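Local structure of putative aminooxidase (Propionibacterium acnes, 2B9Y) at residues 87-92 against 292-297; 159-164 against 180-185; 170-175 against 328-333. The protein is an FAD-binding member of the flavin-containing amine oxidoreductase family that probably isomerises the double bonds of a polyunsaturated fatty acid. One frame throughout, in Å; residues are numbered along the deposited sequence.

Contact 1. Residues 87-92 against 292-297; sequences RREFLH and PTISGY. With BU1 (1,4-butanediol), chain G.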
loop_
_atom_site.group_PDB
_atom_site.type_symbol
_atom_site.label_atom_id
_atom_site.label_comp_id
_atom_site.label_asym_id
_atom_site.label_seq_id
_atom_site.Cartn_x
_atom_site.Cartn_y
_atom_site.Cartn_z
ATOM N N ARG A 87 8.074 -11.995 -13.985
ATOM C CA ARG A 87 9.143 -11.649 -14.927
ATOM C C ARG A 87 8.768 -10.379 -15.662
ATOM O O ARG A 87 7.602 -10.117 -15.883
ATOM C CB ARG A 87 9.346 -12.771 -15.931
ATOM C CG ARG A 87 9.737 -14.115 -15.317
ATOM C CD ARG A 87 9.920 -15.134 -16.422
ATOM N NE ARG A 87 9.895 -16.510 -15.944
ATOM C CZ ARG A 87 10.958 -17.180 -15.502
ATOM N NH1 ARG A 87 12.171 -16.598 -15.448
ATOM N NH2 ARG A 87 10.810 -18.443 -15.105
ATOM N N ARG A 88 9.761 -9.584 -16.022
ATOM C CA ARG A 88 9.527 -8.260 -16.600
ATOM C C ARG A 88 10.452 -7.963 -17.788
ATOM O O ARG A 88 11.595 -8.397 -17.832
ATOM C CB ARG A 88 9.749 -7.155 -15.533
ATOM C CG ARG A 88 11.171 -7.140 -14.961
ATOM C CD ARG A 88 11.388 -6.014 -14.001
ATOM N NE ARG A 88 10.926 -6.365 -12.648
ATOM C CZ ARG A 88 11.703 -6.722 -11.612
ATOM N NH1 ARG A 88 13.038 -6.785 -11.703
ATOM N NH2 ARG A 88 11.119 -7.017 -10.461
ATOM N N GLU A 89 9.920 -7.194 -18.727
ATOM C CA GLU A 89 10.722 -6.453 -19.697
ATOM C C GLU A 89 10.410 -4.974 -19.555
ATOM O O GLU A 89 9.384 -4.593 -18.969
ATOM C CB GLU A 89 10.423 -6.907 -21.115
ATOM C CG GLU A 89 9.055 -6.513 -21.602
ATOM C CD GLU A 89 8.714 -7.101 -22.940
ATOM O OE1 GLU A 89 9.568 -7.779 -23.563
ATOM O OE2 GLU A 89 7.558 -6.899 -23.358
ATOM N N PHE A 90 11.300 -4.155 -20.114
ATOM C CA PHE A 90 11.107 -2.715 -20.193
ATOM C C PHE A 90 10.741 -2.252 -21.588
ATOM O O PHE A 90 11.352 -2.658 -22.583
ATOM C CB PHE A 90 12.359 -1.983 -19.699
ATOM C CG PHE A 90 12.598 -2.183 -18.254
ATOM C CD1 PHE A 90 12.073 -1.311 -17.331
ATOM C CD2 PHE A 90 13.280 -3.298 -17.808
ATOM C CE1 PHE A 90 12.265 -1.523 -15.982
ATOM C CE2 PHE A 90 13.462 -3.517 -16.483
ATOM C CZ PHE A 90 12.962 -2.622 -15.562
ATOM N N LEU A 91 9.743 -1.379 -21.638
ATOM C CA LEU A 91 9.306 -0.760 -22.863
ATOM C C LEU A 91 9.464 0.756 -22.767
ATOM O O LEU A 91 9.246 1.366 -21.705
ATOM C CB LEU A 91 7.836 -1.091 -23.144
ATOM C CG LEU A 91 7.397 -2.557 -23.143
ATOM C CD1 LEU A 91 5.936 -2.684 -23.668
ATOM C CD2 LEU A 91 8.353 -3.424 -23.994
ATOM N N HIS A 92 9.855 1.340 -23.900
ATOM C CA HIS A 92 9.777 2.769 -24.109
ATOM C C HIS A 92 8.347 3.131 -24.395
ATOM O O HIS A 92 7.519 2.274 -24.675
ATOM C CB HIS A 92 10.699 3.220 -25.267
ATOM C CG HIS A 92 12.125 3.331 -24.861
ATOM N ND1 HIS A 92 12.541 4.214 -23.888
ATOM C CD2 HIS A 92 13.230 2.657 -25.260
ATOM C CE1 HIS A 92 13.845 4.083 -23.710
ATOM N NE2 HIS A 92 14.288 3.146 -24.528
ATOM N N PRO A 292 0.782 -10.902 -24.230
ATOM C CA PRO A 292 2.187 -10.738 -23.850
ATOM C C PRO A 292 2.800 -12.029 -23.334
ATOM O O PRO A 292 2.082 -12.932 -22.914
ATOM C CB PRO A 292 2.150 -9.667 -22.765
ATOM C CG PRO A 292 0.778 -9.616 -22.283
ATOM C CD PRO A 292 -0.105 -10.052 -23.436
ATOM N N THR A 293 4.119 -12.114 -23.413
ATOM C CA THR A 293 4.868 -13.267 -22.956
ATOM C C THR A 293 5.542 -12.985 -21.626
ATOM O O THR A 293 6.284 -13.828 -21.109
ATOM C CB THR A 293 5.974 -13.649 -23.983
ATOM O OG1 THR A 293 6.915 -12.572 -24.108
ATOM C CG2 THR A 293 5.355 -13.944 -25.342
ATOM N N ILE A 294 5.303 -11.789 -21.090
ATOM C CA ILE A 294 6.078 -11.276 -19.967
ATOM C C ILE A 294 5.441 -9.971 -19.514
ATOM O O ILE A 294 4.770 -9.298 -20.294
ATOM C CB ILE A 294 7.598 -11.079 -20.370
ATOM C CG1 ILE A 294 8.478 -10.898 -19.128
ATOM C CG2 ILE A 294 7.783 -9.942 -21.404
ATOM C CD1 ILE A 294 9.969 -11.060 -19.401
ATOM N N SER A 295 5.635 -9.598 -18.250
ATOM C CA SER A 295 5.133 -8.283 -17.788
ATOM C C SER A 295 5.949 -7.146 -18.419
ATOM O O SER A 295 7.122 -7.300 -18.716
ATOM C CB SER A 295 5.126 -8.163 -16.243
ATOM O OG SER A 295 4.284 -9.151 -15.646
ATOM N N GLY A 296 5.311 -6.007 -18.606
ATOM C CA GLY A 296 5.986 -4.841 -19.141
ATOM C C GLY A 296 5.942 -3.642 -18.219
ATOM O O GLY A 296 4.884 -3.311 -17.719
ATOM N N TYR A 297 7.108 -3.017 -18.007
ATOM C CA TYR A 297 7.250 -1.750 -17.314
ATOM C C TYR A 297 7.635 -0.668 -18.304
ATOM O O TYR A 297 8.456 -0.907 -19.209
ATOM C CB TYR A 297 8.344 -1.825 -16.256
ATOM C CG TYR A 297 7.970 -2.571 -15.021
ATOM C CD1 TYR A 297 7.765 -1.916 -13.822
ATOM C CD2 TYR A 297 7.826 -3.958 -15.046
ATOM C CE1 TYR A 297 7.420 -2.626 -12.665
ATOM C CE2 TYR A 297 7.477 -4.660 -13.924
ATOM C CZ TYR A 297 7.276 -3.995 -12.720
ATOM O OH TYR A 297 6.925 -4.734 -11.594
HETATM C C1 BU1 G . 4.287 -6.244 -12.068
HETATM C C2 BU1 G . 2.891 -5.669 -11.788
HETATM C C3 BU1 G . 3.032 -4.465 -10.856
HETATM C C4 BU1 G . 1.718 -3.722 -10.589
HETATM O O5 BU1 G . 4.338 -7.533 -12.711
HETATM O O6 BU1 G . 1.593 -3.244 -9.219
HETATM O O HOH W 1 5.251 -11.646 -14.843
HETATM O O HOH W 2 5.165 -7.690 -22.514
#
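Tyr297 turns its ring back beside its own backbone N (chi1 -75°), which brings CE2 to Arg88. Arg88 CG lodges between its backbone N and carbonyl carbon (chi1 60°), which sends the chain beyond it toward Phe193. Arg88 CB lies 3.7 Å from Tyr297 CE2. The guanidinium and ring planes stand nearly perpendicular. Phe90 lies on the same face of the sheet and brings CD1 to 3.9 Å from Tyr297 CB. Glu89 points to the other face. Its extended chain lays the carboxylate against Ile294, with CD 3.4 Å from Ile294 CG2. Water 2 donates to both Glu89 OE2 and Ile294 O, so the acid is also tied to the backbone. Ile294 CD1 packs on the Arg88 carbonyl.

The backbones pair as parallel strands. Glu89 is bonded through both its backbone N and its O: N donates to Ser295 O at 2.8 Å, and O accepts from Tyr297 N at 2.9 Å. Both bonds are nearly straight. Leu91 N then donates to Tyr297 O. Ser295 OG has a weak hydrogen bond to 1,4-butanediol O5 at 3.4 Å; its stronger partner is the backbone N of His315.

Arg88 NH2 donates to Phe193 O, and the guanidinium makes a cation-pi contact with the Phe193 ring, on helix 187-195. Strand 97-98 flanks 88-91, and strand 312-315 flanks 295-297, so the pair lies inside a mixed sheet.

Contact 2. Residues 159-164 against 180-185; sequences DLWINP and YVLKYL. With BU1 (1,4-butanediol), chain H.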
loop_
_atom_site.group_PDB
_atom_site.type_symbol
_atom_site.label_atom_id
_atom_site.label_comp_id
_atom_site.label_asym_id
_atom_site.label_seq_id
_atom_site.Cartn_x
_atom_site.Cartn_y
_atom_site.Cartn_z
ATOM N N ASP A 159 16.574 5.555 -10.962
ATOM C CA ASP A 159 16.228 4.621 -12.045
ATOM C C ASP A 159 15.865 3.242 -11.502
ATOM O O ASP A 159 14.979 2.591 -12.034
ATOM C CB ASP A 159 17.361 4.460 -13.085
ATOM C CG ASP A 159 17.554 5.674 -13.935
ATOM O OD1 ASP A 159 17.250 6.783 -13.433
ATOM O OD2 ASP A 159 18.011 5.511 -15.106
ATOM N N LEU A 160 16.561 2.792 -10.459
ATOM C CA LEU A 160 16.243 1.497 -9.863
ATOM C C LEU A 160 14.991 1.579 -8.980
ATOM O O LEU A 160 14.144 0.680 -8.992
ATOM C CB LEU A 160 17.413 0.980 -9.031
ATOM C CG LEU A 160 17.411 -0.516 -8.693
ATOM C CD1 LEU A 160 17.617 -1.376 -10.005
ATOM C CD2 LEU A 160 18.452 -0.857 -7.589
ATOM N N TRP A 161 14.913 2.640 -8.190
ATOM C CA TRP A 161 13.853 2.787 -7.192
ATOM C C TRP A 161 12.502 3.097 -7.813
ATOM O O TRP A 161 11.489 2.747 -7.251
ATOM C CB TRP A 161 14.229 3.870 -6.160
ATOM C CG TRP A 161 14.636 3.314 -4.842
ATOM C CD1 TRP A 161 13.827 3.103 -3.768
ATOM C CD2 TRP A 161 15.936 2.848 -4.467
ATOM N NE1 TRP A 161 14.539 2.541 -2.748
ATOM C CE2 TRP A 161 15.841 2.378 -3.147
ATOM C CE3 TRP A 161 17.166 2.770 -5.124
ATOM C CZ2 TRP A 161 16.930 1.845 -2.466
ATOM C CZ3 TRP A 161 18.250 2.249 -4.453
ATOM C CH2 TRP A 161 18.132 1.795 -3.135
ATOM N N ILE A 162 12.484 3.767 -8.965
ATOM C CA ILE A 162 11.218 4.263 -9.534
ATOM C C ILE A 162 10.265 3.123 -9.924
ATOM O O ILE A 162 9.086 3.211 -9.659
ATOM C CB ILE A 162 11.449 5.245 -10.730
ATOM C CG1 ILE A 162 10.162 6.056 -11.025
ATOM C CG2 ILE A 162 11.951 4.508 -11.935
ATOM C CD1 ILE A 162 10.312 7.193 -12.031
ATOM N N ASN A 163 10.795 2.050 -10.513
ATOM C CA ASN A 163 9.977 0.997 -11.102
ATOM C C ASN A 163 8.995 0.318 -10.141
ATOM O O ASN A 163 7.814 0.237 -10.457
ATOM C CB ASN A 163 10.854 -0.055 -11.798
ATOM C CG ASN A 163 11.699 0.538 -12.929
ATOM O OD1 ASN A 163 11.222 1.346 -13.714
ATOM N ND2 ASN A 163 12.963 0.143 -12.988
ATOM N N PRO A 164 9.467 -0.137 -8.957
ATOM C CA PRO A 164 8.536 -0.674 -7.940
ATOM C C PRO A 164 7.844 0.391 -7.032
ATOM O O PRO A 164 7.191 0.034 -6.059
ATOM C CB PRO A 164 9.442 -1.581 -7.103
ATOM C CG PRO A 164 10.767 -0.910 -7.163
ATOM C CD PRO A 164 10.868 -0.211 -8.493
ATOM N N TYR A 180 8.882 7.711 3.247
ATOM C CA TYR A 180 7.985 6.669 2.768
ATOM C C TYR A 180 8.702 5.679 1.856
ATOM O O TYR A 180 8.625 4.464 2.034
ATOM C CB TYR A 180 6.824 7.304 2.005
ATOM C CG TYR A 180 5.923 8.139 2.867
ATOM C CD1 TYR A 180 5.130 7.538 3.851
ATOM C CD2 TYR A 180 5.841 9.521 2.706
ATOM C CE1 TYR A 180 4.280 8.300 4.660
ATOM C CE2 TYR A 180 4.974 10.296 3.521
ATOM C CZ TYR A 180 4.204 9.669 4.490
ATOM O OH TYR A 180 3.346 10.376 5.290
ATOM N N VAL A 181 9.385 6.229 0.860
ATOM C CA VAL A 181 10.012 5.447 -0.197
ATOM C C VAL A 181 10.947 4.385 0.389
ATOM O O VAL A 181 10.930 3.223 -0.022
ATOM C CB VAL A 181 10.815 6.374 -1.156
ATOM C CG1 VAL A 181 11.609 5.538 -2.203
ATOM C CG2 VAL A 181 9.883 7.402 -1.817
ATOM N N LEU A 182 11.733 4.808 1.372
ATOM C CA LEU A 182 12.798 4.000 1.915
ATOM C C LEU A 182 12.359 3.096 3.069
ATOM O O LEU A 182 13.103 2.208 3.479
ATOM C CB LEU A 182 13.959 4.907 2.355
ATOM C CG LEU A 182 14.690 5.615 1.207
ATOM C CD1 LEU A 182 15.621 6.682 1.788
ATOM C CD2 LEU A 182 15.458 4.571 0.269
ATOM N N LYS A 183 11.160 3.329 3.583
ATOM C CA LYS A 183 10.549 2.383 4.503
ATOM C C LYS A 183 9.959 1.192 3.737
ATOM O O LYS A 183 10.012 0.054 4.216
ATOM C CB LYS A 183 9.493 3.077 5.379
ATOM C CG LYS A 183 10.142 3.856 6.520
ATOM C CD LYS A 183 9.155 4.645 7.376
ATOM C CE LYS A 183 9.910 5.527 8.430
ATOM N NZ LYS A 183 10.829 4.769 9.306
ATOM N N TYR A 184 9.406 1.453 2.555
ATOM C CA TYR A 184 8.945 0.381 1.683
ATOM C C TYR A 184 10.140 -0.203 0.964
ATOM O O TYR A 184 10.530 -1.333 1.239
ATOM C CB TYR A 184 7.888 0.911 0.715
ATOM C CG TYR A 184 7.677 0.135 -0.566
ATOM C CD1 TYR A 184 7.703 -1.262 -0.609
ATOM C CD2 TYR A 184 7.420 0.821 -1.745
ATOM C CE1 TYR A 184 7.492 -1.936 -1.829
ATOM C CE2 TYR A 184 7.213 0.171 -2.930
ATOM C CZ TYR A 184 7.241 -1.193 -2.984
ATOM O OH TYR A 184 7.030 -1.780 -4.216
ATOM N N LEU A 185 10.760 0.580 0.081
ATOM C CA LEU A 185 11.938 0.114 -0.615
ATOM C C LEU A 185 13.207 0.441 0.178
ATOM O O LEU A 185 14.033 1.274 -0.221
ATOM C CB LEU A 185 11.977 0.653 -2.046
ATOM C CG LEU A 185 10.861 0.132 -2.969
ATOM C CD1 LEU A 185 10.601 1.118 -4.123
ATOM C CD2 LEU A 185 11.222 -1.258 -3.483
HETATM C C1 BU1 H . 20.176 -0.799 -13.801
HETATM C C2 BU1 H . 19.204 0.348 -14.015
HETATM C C3 BU1 H . 17.867 -0.045 -13.415
HETATM C C4 BU1 H . 16.710 0.281 -14.327
HETATM O O5 BU1 H . 21.461 -0.403 -14.266
HETATM O O6 BU1 H . 15.776 -0.778 -14.196
#
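Trp161 and Leu185 are joined by a hydrogen bond from indole NE1 to the Leu185 carbonyl O, 2.9 Å long. The acceptor lies in the indole plane. The N-H in turn lies in the carbonyl plane, on a lone pair, with 156° at the hydrogen. Leu185 is the first residue to leave helical geometry after helix 178-184, and the indole takes up a carbonyl at that end. The second polar link runs the other way. Tyr184 OH donates to Pro164 O at 2.6 Å, and this oxygen lies at the edge of the phenol ring. Tyr184 CG stands anti to its backbone N (chi1 157°), which swings the ring toward Pro164.

The two bonds join helix 158-162 and the residues just after it to the C-terminal end of helix 178-184, in a buried helical part of this flavin-dependent amine oxidoreductase fold. The side chain of Tyr184 comes within about 6 Å of the FAD.

The apolar contacts fill the space around these bonds. Trp161 CD1 touches Leu185 CB at 3.5 Å and Val181 CG1 at 3.6 Å. Leu182 CD2 reaches the indole near NE1, its side chain crossing Trp161 at about a right angle. Leu185 forks over Pro164: CD1 and CD2 each lie 3.7 Å from Pro164 CG. Leu185 CG also sits over the centre of one face of the Tyr184 ring. Phe145 and Met190 add further side chains around Trp161.

Contact 3. Residues 170-175 against 328-333; sequences YGHFDN and YLLRNH. With BU1 (1,4-butanediol), chain G.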
loop_
_atom_site.group_PDB
_atom_site.type_symbol
_atom_site.label_atom_id
_atom_site.label_comp_id
_atom_site.label_asym_id
_atom_site.label_seq_id
_atom_site.Cartn_x
_atom_site.Cartn_y
_atom_site.Cartn_z
ATOM N N TYR A 170 2.488 4.681 -6.102
ATOM C CA TYR A 170 2.828 5.425 -4.908
ATOM C C TYR A 170 3.202 6.882 -5.181
ATOM O O TYR A 170 3.586 7.598 -4.274
ATOM C CB TYR A 170 3.931 4.710 -4.155
ATOM C CG TYR A 170 3.513 3.366 -3.624
ATOM C CD1 TYR A 170 2.541 3.258 -2.638
ATOM C CD2 TYR A 170 4.110 2.198 -4.073
ATOM C CE1 TYR A 170 2.166 2.007 -2.116
ATOM C CE2 TYR A 170 3.748 0.952 -3.555
ATOM C CZ TYR A 170 2.783 0.864 -2.586
ATOM O OH TYR A 170 2.440 -0.377 -2.095
ATOM N N GLY A 171 3.083 7.316 -6.424
ATOM C CA GLY A 171 3.411 8.680 -6.781
ATOM C C GLY A 171 4.857 8.919 -7.151
ATOM O O GLY A 171 5.625 7.989 -7.411
ATOM N N HIS A 172 5.218 10.189 -7.139
ATOM C CA HIS A 172 6.353 10.676 -7.875
ATOM C C HIS A 172 7.407 11.292 -6.978
ATOM O O HIS A 172 7.088 11.929 -5.984
ATOM C CB HIS A 172 5.872 11.664 -8.925
ATOM C CG HIS A 172 5.096 11.022 -10.023
ATOM N ND1 HIS A 172 3.740 10.796 -9.945
ATOM C CD2 HIS A 172 5.487 10.547 -11.224
ATOM C CE1 HIS A 172 3.327 10.227 -11.063
ATOM N NE2 HIS A 172 4.369 10.054 -11.852
ATOM N N PHE A 173 8.667 11.045 -7.337
ATOM C CA PHE A 173 9.810 11.364 -6.494
ATOM C C PHE A 173 10.065 12.867 -6.352
ATOM O O PHE A 173 10.756 13.276 -5.432
ATOM C CB PHE A 173 11.082 10.687 -7.015
ATOM C CG PHE A 173 11.125 9.172 -6.853
ATOM C CD1 PHE A 173 11.950 8.423 -7.685
ATOM C CD2 PHE A 173 10.399 8.505 -5.877
ATOM C CE1 PHE A 173 12.040 7.058 -7.564
ATOM C CE2 PHE A 173 10.478 7.118 -5.748
ATOM C CZ PHE A 173 11.303 6.395 -6.592
ATOM N N ASP A 174 9.501 13.685 -7.240
ATOM C CA ASP A 174 9.588 15.133 -7.098
ATOM C C ASP A 174 8.869 15.610 -5.840
ATOM O O ASP A 174 9.133 16.697 -5.386
ATOM C CB ASP A 174 9.040 15.865 -8.328
ATOM C CG ASP A 174 7.549 15.634 -8.524
ATOM O OD1 ASP A 174 7.173 14.698 -9.245
ATOM O OD2 ASP A 174 6.746 16.357 -7.895
ATOM N N ASN A 175 7.952 14.818 -5.280
ATOM C CA ASN A 175 7.158 15.298 -4.169
ATOM C C ASN A 175 7.021 14.334 -2.998
ATOM O O ASN A 175 6.937 14.761 -1.859
ATOM C CB ASN A 175 5.804 15.832 -4.672
ATOM C CG ASN A 175 4.886 14.748 -5.148
ATOM O OD1 ASN A 175 4.288 14.047 -4.338
ATOM N ND2 ASN A 175 4.732 14.620 -6.466
ATOM N N TYR A 328 -1.962 -0.613 -15.015
ATOM C CA TYR A 328 -1.812 0.253 -13.833
ATOM C C TYR A 328 -1.420 1.666 -14.288
ATOM O O TYR A 328 -0.471 1.839 -15.058
ATOM C CB TYR A 328 -0.723 -0.304 -12.892
ATOM C CG TYR A 328 -1.033 -1.681 -12.461
ATOM C CD1 TYR A 328 -1.711 -1.913 -11.285
ATOM C CD2 TYR A 328 -0.702 -2.777 -13.271
ATOM C CE1 TYR A 328 -2.045 -3.208 -10.904
ATOM C CE2 TYR A 328 -1.031 -4.045 -12.906
ATOM C CZ TYR A 328 -1.691 -4.270 -11.732
ATOM O OH TYR A 328 -2.007 -5.548 -11.366
ATOM N N LEU A 329 -2.164 2.652 -13.806
ATOM C CA LEU A 329 -1.924 4.052 -14.139
ATOM C C LEU A 329 -2.324 4.961 -12.974
ATOM O O LEU A 329 -3.192 4.618 -12.169
ATOM C CB LEU A 329 -2.657 4.425 -15.427
ATOM C CG LEU A 329 -4.192 4.490 -15.370
ATOM C CD1 LEU A 329 -4.720 5.874 -14.882
ATOM C CD2 LEU A 329 -4.765 4.146 -16.767
ATOM N N LEU A 330 -1.671 6.124 -12.896
ATOM C CA LEU A 330 -2.005 7.160 -11.891
ATOM C C LEU A 330 -2.783 8.319 -12.525
ATOM O O LEU A 330 -2.513 8.708 -13.666
ATOM C CB LEU A 330 -0.748 7.678 -11.189
ATOM C CG LEU A 330 -0.206 6.815 -10.051
ATOM C CD1 LEU A 330 1.249 7.212 -9.628
ATOM C CD2 LEU A 330 -1.180 6.883 -8.854
ATOM N N ARG A 331 -3.739 8.853 -11.764
ATOM C CA ARG A 331 -4.671 9.900 -12.230
ATOM C C ARG A 331 -4.405 11.265 -11.598
ATOM O O ARG A 331 -5.021 12.246 -11.977
ATOM C CB ARG A 331 -6.125 9.488 -11.923
ATOM C CG ARG A 331 -6.602 8.199 -12.676
ATOM C CD ARG A 331 -8.056 7.829 -12.375
ATOM N NE ARG A 331 -8.904 9.017 -12.481
ATOM C CZ ARG A 331 -10.036 9.222 -11.818
ATOM N NH1 ARG A 331 -10.525 8.302 -10.994
ATOM N NH2 ARG A 331 -10.695 10.355 -12.006
ATOM N N ASN A 332 -3.478 11.327 -10.654
ATOM C CA ASN A 332 -3.179 12.562 -9.976
ATOM C C ASN A 332 -1.684 12.827 -9.750
ATOM O O ASN A 332 -0.836 11.923 -9.715
ATOM C CB ASN A 332 -3.904 12.606 -8.627
ATOM C CG ASN A 332 -3.307 11.649 -7.615
ATOM O OD1 ASN A 332 -3.386 10.437 -7.772
ATOM N ND2 ASN A 332 -2.695 12.200 -6.563
ATOM N N HIS A 333 -1.396 14.102 -9.577
ATOM C CA HIS A 333 -0.073 14.594 -9.234
ATOM C C HIS A 333 -0.287 16.006 -8.659
ATOM O O HIS A 333 -1.102 16.771 -9.198
ATOM C CB HIS A 333 0.840 14.652 -10.470
ATOM C CG HIS A 333 2.272 14.950 -10.143
ATOM N ND1 HIS A 333 2.716 16.216 -9.826
ATOM C CD2 HIS A 333 3.354 14.143 -10.062
ATOM C CE1 HIS A 333 4.007 16.176 -9.559
ATOM N NE2 HIS A 333 4.418 14.928 -9.698
HETATM C C1 BU1 G . 4.287 -6.244 -12.068
HETATM C C2 BU1 G . 2.891 -5.669 -11.788
HETATM C C3 BU1 G . 3.032 -4.465 -10.856
HETATM C C4 BU1 G . 1.718 -3.722 -10.589
HETATM O O5 BU1 G . 4.338 -7.533 -12.711
HETATM O O6 BU1 G . 1.593 -3.244 -9.219
HETATM O O HOH W 3 1.319 11.316 -8.245
#
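His333 meets a carboxylate through NE2 and a second histidine at the adjacent CD2. NE2 donates to Asp174 OD1 at 2.8 Å, with 158° at the hydrogen. This is a His-carboxylate hydrogen bond. It joins the loop between helices 166-170 and 178-184 to the chain leaving strand 325-330 of the mixed sheet. The acceptor uses its syn lone pair and lies almost in the imidazole plane. The carboxylate is turned moderately out of that plane.

His333 CG stands anti to its backbone N (chi1 -171°), which extends the ring toward the loop. The far nitrogen, ND1, is bonded to the backbone N of Asp335, so both ring nitrogens have partners and the ring's rotation is fixed. The carboxylate is held as well. Asn175 ND2 donates to Asp174 OD2 at 3.0 Å, from above the carboxylate plane. Two donors would be expected to stabilise a negative charge on this carboxylate.

His172 lies beside the neighbouring CD2 of His333. The two rings are oblique, with planes at 59° and centroids 5.0 Å apart. The closest atoms are His172 ND1 and His333 CD2, at 3.4 Å. Leu330 CD1 rests 3.7 Å from Gly171 N and also touches His172 CE1. Gly171 turns the chain just after helix 166-170 with a positive phi. Water 3 links the loop to the chain just beyond strand 325-330: it lies in the plane of the His172 ring, 3.0 Å from ND1, and donates a 2.7 Å hydrogen bond to Asn332 O.

Overall arrangement
From the N terminus, the chain first enters contact 1 at strand 88-91, whose partner 295-297 comes some 200 residues later. Contact 2 nests inside that loop and closes a short one, from helix 158-162 to the end of helix 178-184. Residues 170-175 fall within the short loop, but their partner 328-333 lies beyond both others, so contact 3 crosses contacts 1 and 2. Contact 1 joins two strands of the mixed sheet, contact 2 two helices, contact 3 the loop between helices to that sheet. Phe90 and Tyr297 of contact 1 pack on Asn163, while Phe173 packs on Trp161, Ile162 and Val181 of contact 2. Contacts 1 and 3 do not touch but share one 1,4-butanediol.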